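Local coordinates for protein CCMAN5 (Cellulosimicrobium cellulans, PDB 2XSG) that acts as a family 92 glycoside hydrolase, an alpha-mannosidase that probably uses calcium to remove mannose residues from glycans, at residues R143-Y149 / E247-T253; A563-R568 / L597-E603. One frame throughout, in Å; residues are numbered along the deposited sequence.

Interaction 1. Residues R143-Y149 / E247-T253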
# COMPACT_ATOMS: atom_id res chain seq x y z
N ARG A 143 -5.63 2.02 -17.56
CA ARG A 143 -7.05 2.33 -17.34
C ARG A 143 -7.98 1.21 -17.79
O ARG A 143 -9.19 1.33 -17.62
CB ARG A 143 -7.43 3.65 -18.05
CG ARG A 143 -6.61 4.86 -17.62
CD ARG A 143 -6.73 6.07 -18.56
NE ARG A 143 -5.78 7.10 -18.14
CZ ARG A 143 -4.49 7.13 -18.43
NH1 ARG A 143 -3.74 8.11 -17.95
NH2 ARG A 143 -3.93 6.19 -19.21
N SER A 144 -7.42 0.13 -18.35
CA SER A 144 -8.24 -0.85 -19.05
C SER A 144 -8.01 -2.29 -18.60
O SER A 144 -6.90 -2.67 -18.24
CB SER A 144 -7.98 -0.81 -20.56
OG SER A 144 -8.22 0.47 -21.11
N GLY A 145 -9.07 -3.07 -18.66
CA GLY A 145 -8.98 -4.51 -18.48
C GLY A 145 -9.46 -5.20 -19.73
O GLY A 145 -10.54 -4.88 -20.24
N VAL A 146 -8.67 -6.14 -20.23
CA VAL A 146 -9.07 -6.90 -21.41
C VAL A 146 -9.23 -8.35 -21.06
O VAL A 146 -8.48 -8.87 -20.22
CB VAL A 146 -8.13 -6.72 -22.65
CG1 VAL A 146 -8.15 -5.28 -23.07
CG2 VAL A 146 -6.68 -7.19 -22.35
N HIS A 147 -10.23 -8.96 -21.70
CA HIS A 147 -10.63 -10.35 -21.48
C HIS A 147 -10.59 -11.13 -22.80
O HIS A 147 -11.03 -10.63 -23.86
CB HIS A 147 -12.07 -10.41 -20.99
CG HIS A 147 -12.34 -9.63 -19.74
ND1 HIS A 147 -12.86 -10.22 -18.60
CD2 HIS A 147 -12.19 -8.32 -19.45
CE1 HIS A 147 -13.00 -9.30 -17.66
NE2 HIS A 147 -12.60 -8.14 -18.15
N ARG A 148 -10.07 -12.36 -22.72
CA ARG A 148 -10.23 -13.37 -23.79
C ARG A 148 -10.70 -14.70 -23.20
O ARG A 148 -10.02 -15.29 -22.34
CB ARG A 148 -8.92 -13.57 -24.56
CG ARG A 148 -9.05 -14.52 -25.75
CD ARG A 148 -7.80 -14.51 -26.59
NE ARG A 148 -6.61 -14.86 -25.81
CZ ARG A 148 -5.37 -14.58 -26.20
NH1 ARG A 148 -5.18 -13.93 -27.35
NH2 ARG A 148 -4.33 -14.92 -25.45
N TYR A 149 -11.86 -15.17 -23.67
CA TYR A 149 -12.48 -16.41 -23.19
C TYR A 149 -12.62 -17.45 -24.28
O TYR A 149 -12.99 -17.12 -25.42
CB TYR A 149 -13.89 -16.13 -22.62
CG TYR A 149 -13.88 -15.23 -21.42
CD1 TYR A 149 -14.20 -13.89 -21.53
CD2 TYR A 149 -13.54 -15.73 -20.16
CE1 TYR A 149 -14.18 -13.05 -20.42
CE2 TYR A 149 -13.51 -14.90 -19.05
CZ TYR A 149 -13.83 -13.56 -19.19
OH TYR A 149 -13.81 -12.73 -18.10
N GLU A 247 -13.56 -17.88 -29.25
CA GLU A 247 -12.96 -16.59 -28.88
C GLU A 247 -13.99 -15.50 -28.58
O GLU A 247 -14.59 -14.92 -29.49
CB GLU A 247 -11.98 -16.12 -29.95
CG GLU A 247 -11.04 -15.02 -29.51
CD GLU A 247 -10.09 -14.63 -30.61
OE1 GLU A 247 -10.34 -13.63 -31.29
OE2 GLU A 247 -9.11 -15.36 -30.83
N ILE A 248 -14.17 -15.24 -27.29
CA ILE A 248 -15.02 -14.15 -26.81
C ILE A 248 -14.14 -13.10 -26.13
O ILE A 248 -13.48 -13.37 -25.12
CB ILE A 248 -16.09 -14.68 -25.82
CG1 ILE A 248 -16.95 -15.78 -26.47
CG2 ILE A 248 -16.95 -13.53 -25.30
CD1 ILE A 248 -17.76 -15.31 -27.72
N GLY A 249 -14.13 -11.89 -26.68
CA GLY A 249 -13.29 -10.79 -26.18
C GLY A 249 -14.10 -9.63 -25.60
O GLY A 249 -15.23 -9.37 -26.00
N LEU A 250 -13.51 -8.95 -24.62
CA LEU A 250 -14.16 -7.84 -23.96
C LEU A 250 -13.09 -6.86 -23.53
O LEU A 250 -12.00 -7.26 -23.11
CB LEU A 250 -14.93 -8.32 -22.72
CG LEU A 250 -15.87 -7.27 -22.11
CD1 LEU A 250 -17.14 -7.24 -22.92
CD2 LEU A 250 -16.17 -7.57 -20.65
N GLN A 251 -13.39 -5.56 -23.65
CA GLN A 251 -12.45 -4.52 -23.27
C GLN A 251 -13.18 -3.51 -22.40
O GLN A 251 -14.20 -2.96 -22.79
CB GLN A 251 -11.87 -3.84 -24.53
CG GLN A 251 -11.13 -4.79 -25.49
CD GLN A 251 -10.37 -4.06 -26.58
OE1 GLN A 251 -9.32 -4.52 -27.05
NE2 GLN A 251 -10.88 -2.90 -26.97
N VAL A 252 -12.65 -3.30 -21.19
CA VAL A 252 -13.30 -2.44 -20.20
C VAL A 252 -12.34 -1.32 -19.83
O VAL A 252 -11.21 -1.59 -19.42
CB VAL A 252 -13.64 -3.22 -18.91
CG1 VAL A 252 -14.35 -2.33 -17.89
CG2 VAL A 252 -14.47 -4.49 -19.21
N THR A 253 -12.78 -0.07 -19.94
CA THR A 253 -11.93 1.06 -19.55
C THR A 253 -12.65 1.94 -18.52
O THR A 253 -13.86 2.15 -18.64
CB THR A 253 -11.46 1.87 -20.78
OG1 THR A 253 -10.75 1.00 -21.67
CG2 THR A 253 -10.55 3.02 -20.40
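G145, H147 and Y149 pair with V252, L250 and I248 as the hydrogen-bonded pairs of an antiparallel ladder, the strand axes 4.5 Å apart and 169° between their directions. Six N-H...O bonds close it; G145 N to V252 O is 2.7 Å, its donor in the carbonyl plane, whereas L250 N meets H147 O at 3.1 Å from a position tilted 28° out of the H147 carbonyl plane. On the face carrying H147, L250 and Y149, the H147 and L250 side chains run side by side and point the same way, CB to CB 3.9 Å, and L250 CD2 sits over one face of the imidazole, towards its rim. With CG anti to the carbonyl carbon in H147 (chi1 -57°) and likewise in Y149, the two rings leave the strand alike, and H147 ND1 comes 2.7 Å from Y149 OH in a nearly straight hydrogen bond. V81 of strand 80-84 packs against this face. On the other face V146 CG1 touches Q251 CG at 3.9 Å, and S144 OG lies 2.6 Å from T253 OG1; S144 OG is hydrogen-bonded to E269 and T253 OG1 to Q266, both on helix 259-270. Backbone bonds from V146 to A139 and from Q251 to R207 make both strands interior to the N-terminal domain's large antiparallel sheet. H147 NE2 bonds to H64, so both imidazole nitrogens are engaged, which fixes the rotation of this buried ring.

Interaction 2. Residues A563-R568 / L597-E603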
# COMPACT_ATOMS: atom_id res chain seq x y z
N ALA A 563 18.03 5.24 27.12
CA ALA A 563 17.56 4.92 25.75
C ALA A 563 18.13 3.61 25.26
O ALA A 563 17.41 2.78 24.68
CB ALA A 563 17.94 6.02 24.78
N ARG A 564 19.44 3.43 25.47
CA ARG A 564 20.17 2.26 24.98
C ARG A 564 19.60 1.00 25.60
O ARG A 564 19.38 0.01 24.90
CB ARG A 564 21.68 2.40 25.27
CG ARG A 564 22.57 1.26 24.70
CD ARG A 564 24.00 1.27 25.28
NE ARG A 564 24.03 0.78 26.66
CZ ARG A 564 24.03 -0.51 27.01
NH1 ARG A 564 24.01 -1.47 26.08
NH2 ARG A 564 24.04 -0.85 28.29
N LEU A 565 19.32 1.06 26.91
CA LEU A 565 18.77 -0.08 27.64
C LEU A 565 17.29 -0.30 27.27
O LEU A 565 16.83 -1.43 27.19
CB LEU A 565 18.95 0.10 29.15
CG LEU A 565 20.38 -0.02 29.69
CD1 LEU A 565 20.45 0.53 31.10
CD2 LEU A 565 20.86 -1.48 29.69
N GLY A 566 16.55 0.79 27.05
CA GLY A 566 15.16 0.71 26.56
C GLY A 566 15.05 -0.02 25.23
O GLY A 566 14.19 -0.90 25.05
N MET A 567 15.93 0.34 24.30
CA MET A 567 15.96 -0.25 22.96
C MET A 567 16.27 -1.72 23.02
O MET A 567 15.59 -2.52 22.39
CB MET A 567 16.96 0.48 22.06
CG MET A 567 16.34 1.61 21.26
SD MET A 567 14.86 1.16 20.29
CE MET A 567 15.53 -0.02 19.14
N ARG A 568 17.26 -2.08 23.83
CA ARG A 568 17.54 -3.49 24.09
C ARG A 568 16.34 -4.25 24.67
O ARG A 568 16.06 -5.34 24.22
CB ARG A 568 18.80 -3.65 24.95
CG ARG A 568 20.05 -3.07 24.27
CD ARG A 568 21.31 -3.17 25.11
NE ARG A 568 21.72 -4.57 25.20
CZ ARG A 568 22.68 -5.14 24.48
NH1 ARG A 568 23.37 -4.45 23.60
NH2 ARG A 568 22.94 -6.42 24.65
N LEU A 597 16.44 1.92 15.21
CA LEU A 597 16.78 2.91 16.26
C LEU A 597 18.04 2.59 17.06
O LEU A 597 18.54 3.44 17.81
CB LEU A 597 15.59 3.18 17.17
CG LEU A 597 14.32 3.61 16.41
CD1 LEU A 597 13.19 3.93 17.38
CD2 LEU A 597 14.60 4.78 15.48
N PHE A 598 18.55 1.37 16.92
CA PHE A 598 19.81 1.01 17.55
C PHE A 598 20.98 1.85 17.04
O PHE A 598 21.96 2.05 17.77
CB PHE A 598 20.10 -0.49 17.38
CG PHE A 598 19.19 -1.37 18.19
CD1 PHE A 598 18.19 -2.12 17.56
CD2 PHE A 598 19.33 -1.46 19.57
CE1 PHE A 598 17.36 -2.98 18.29
CE2 PHE A 598 18.51 -2.31 20.32
CZ PHE A 598 17.51 -3.07 19.67
N ASN A 599 20.87 2.36 15.80
CA ASN A 599 21.82 3.32 15.24
C ASN A 599 21.91 4.59 16.11
O ASN A 599 22.94 5.24 16.17
CB ASN A 599 21.40 3.75 13.83
CG ASN A 599 21.63 2.68 12.78
OD1 ASN A 599 22.16 1.60 13.05
ND2 ASN A 599 21.21 2.98 11.55
N TYR A 600 20.80 4.93 16.75
CA TYR A 600 20.73 6.13 17.59
C TYR A 600 21.23 5.89 18.99
O TYR A 600 21.58 6.85 19.68
CB TYR A 600 19.29 6.64 17.67
CG TYR A 600 18.71 7.19 16.38
CD1 TYR A 600 18.22 6.32 15.39
CD2 TYR A 600 18.62 8.56 16.15
CE1 TYR A 600 17.67 6.81 14.21
CE2 TYR A 600 18.04 9.07 14.96
CZ TYR A 600 17.56 8.17 14.00
OH TYR A 600 17.02 8.62 12.82
N THR A 601 21.26 4.63 19.43
CA THR A 601 21.75 4.31 20.76
C THR A 601 23.18 3.81 20.75
O THR A 601 23.63 3.21 21.73
CB THR A 601 20.90 3.23 21.47
OG1 THR A 601 20.86 2.05 20.66
CG2 THR A 601 19.49 3.74 21.77
N GLY A 602 23.89 4.05 19.64
CA GLY A 602 25.30 3.67 19.50
C GLY A 602 25.52 2.18 19.31
O GLY A 602 26.61 1.65 19.57
N GLU A 603 24.48 1.48 18.85
CA GLU A 603 24.62 0.03 18.64
C GLU A 603 24.16 -0.36 17.24
O GLU A 603 23.20 -1.13 17.08
CB GLU A 603 23.89 -0.75 19.74
CG GLU A 603 24.44 -0.45 21.15
CD GLU A 603 24.06 -1.50 22.16
OE1 GLU A 603 22.94 -1.42 22.70
OE2 GLU A 603 24.87 -2.42 22.40
O HOH W 1 20.57 -0.05 22.30
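M567, bent at both chi2 and chi3, curls its methyl onto the F598 ring, while R568, turned at chi3 (69°), brings its guanidinium to the carboxylate of E603. The result is a Met-aromatic contact beside a salt-bridge network, joining helix 560-570 to the loop that leads into helix 604-616 of the catalytic domain. M567 CE stands 3.6 Å from the F598 ring centroid and 12° off the normal, a CH-pi contact over the centre of the face; SD lies farther out above the same face. CE also touches L597 CB at 3.8 Å, where the two side chains cross at about a right angle. F598 in turn meets the rings of F571 and W610. T601 lays its CG2 against the helix backbone, 3.6 Å from R564 CA. The guanidinium of R568 is nearly coplanar with the E603 carboxylate, their planes 24° apart: NH1 approaches OE2 at 2.8 Å and gives OE1 a longer hydrogen bond, received on the syn lone pair, with OE1 lying in the R568 guanidinium plane. R564 comes to the same carboxylate at a steeper angle, its NH1 making a longer salt bridge with OE1, and its NH2 is paired with E561. Replacing R568 with a leucine would probably cost E603 its close charged partner, leaving the longer R564 bridge and a water to hold a carboxylate freer to turn. That water completes the join: it donates to R564 O and, at 2.8 Å, to E603 OE1, and accepts from T601 OG1.

Overall arrangement
Interaction 1 closes along the chain before interaction 2 opens, and the two are separate in space: their centres are 55 Å apart, their nearest atoms about 37 Å, and they lie on opposite sides of the chain's centre. No sheet or helix is common to them. Residues 143-149 and 247-253 belong to strands 144-150 and 248-255 in the large antiparallel sheet of the N-terminal domain, whereas 563-568 and 597-603 join helix 560-570 to the approach to helix 604-616 in the catalytic domain. The calcium ligands N588 and E589 fall between the segments of interaction 2 in sequence, and D662 follows them. Each contact thus ties sequence-distant segments within its own domain, and neither bridges the two.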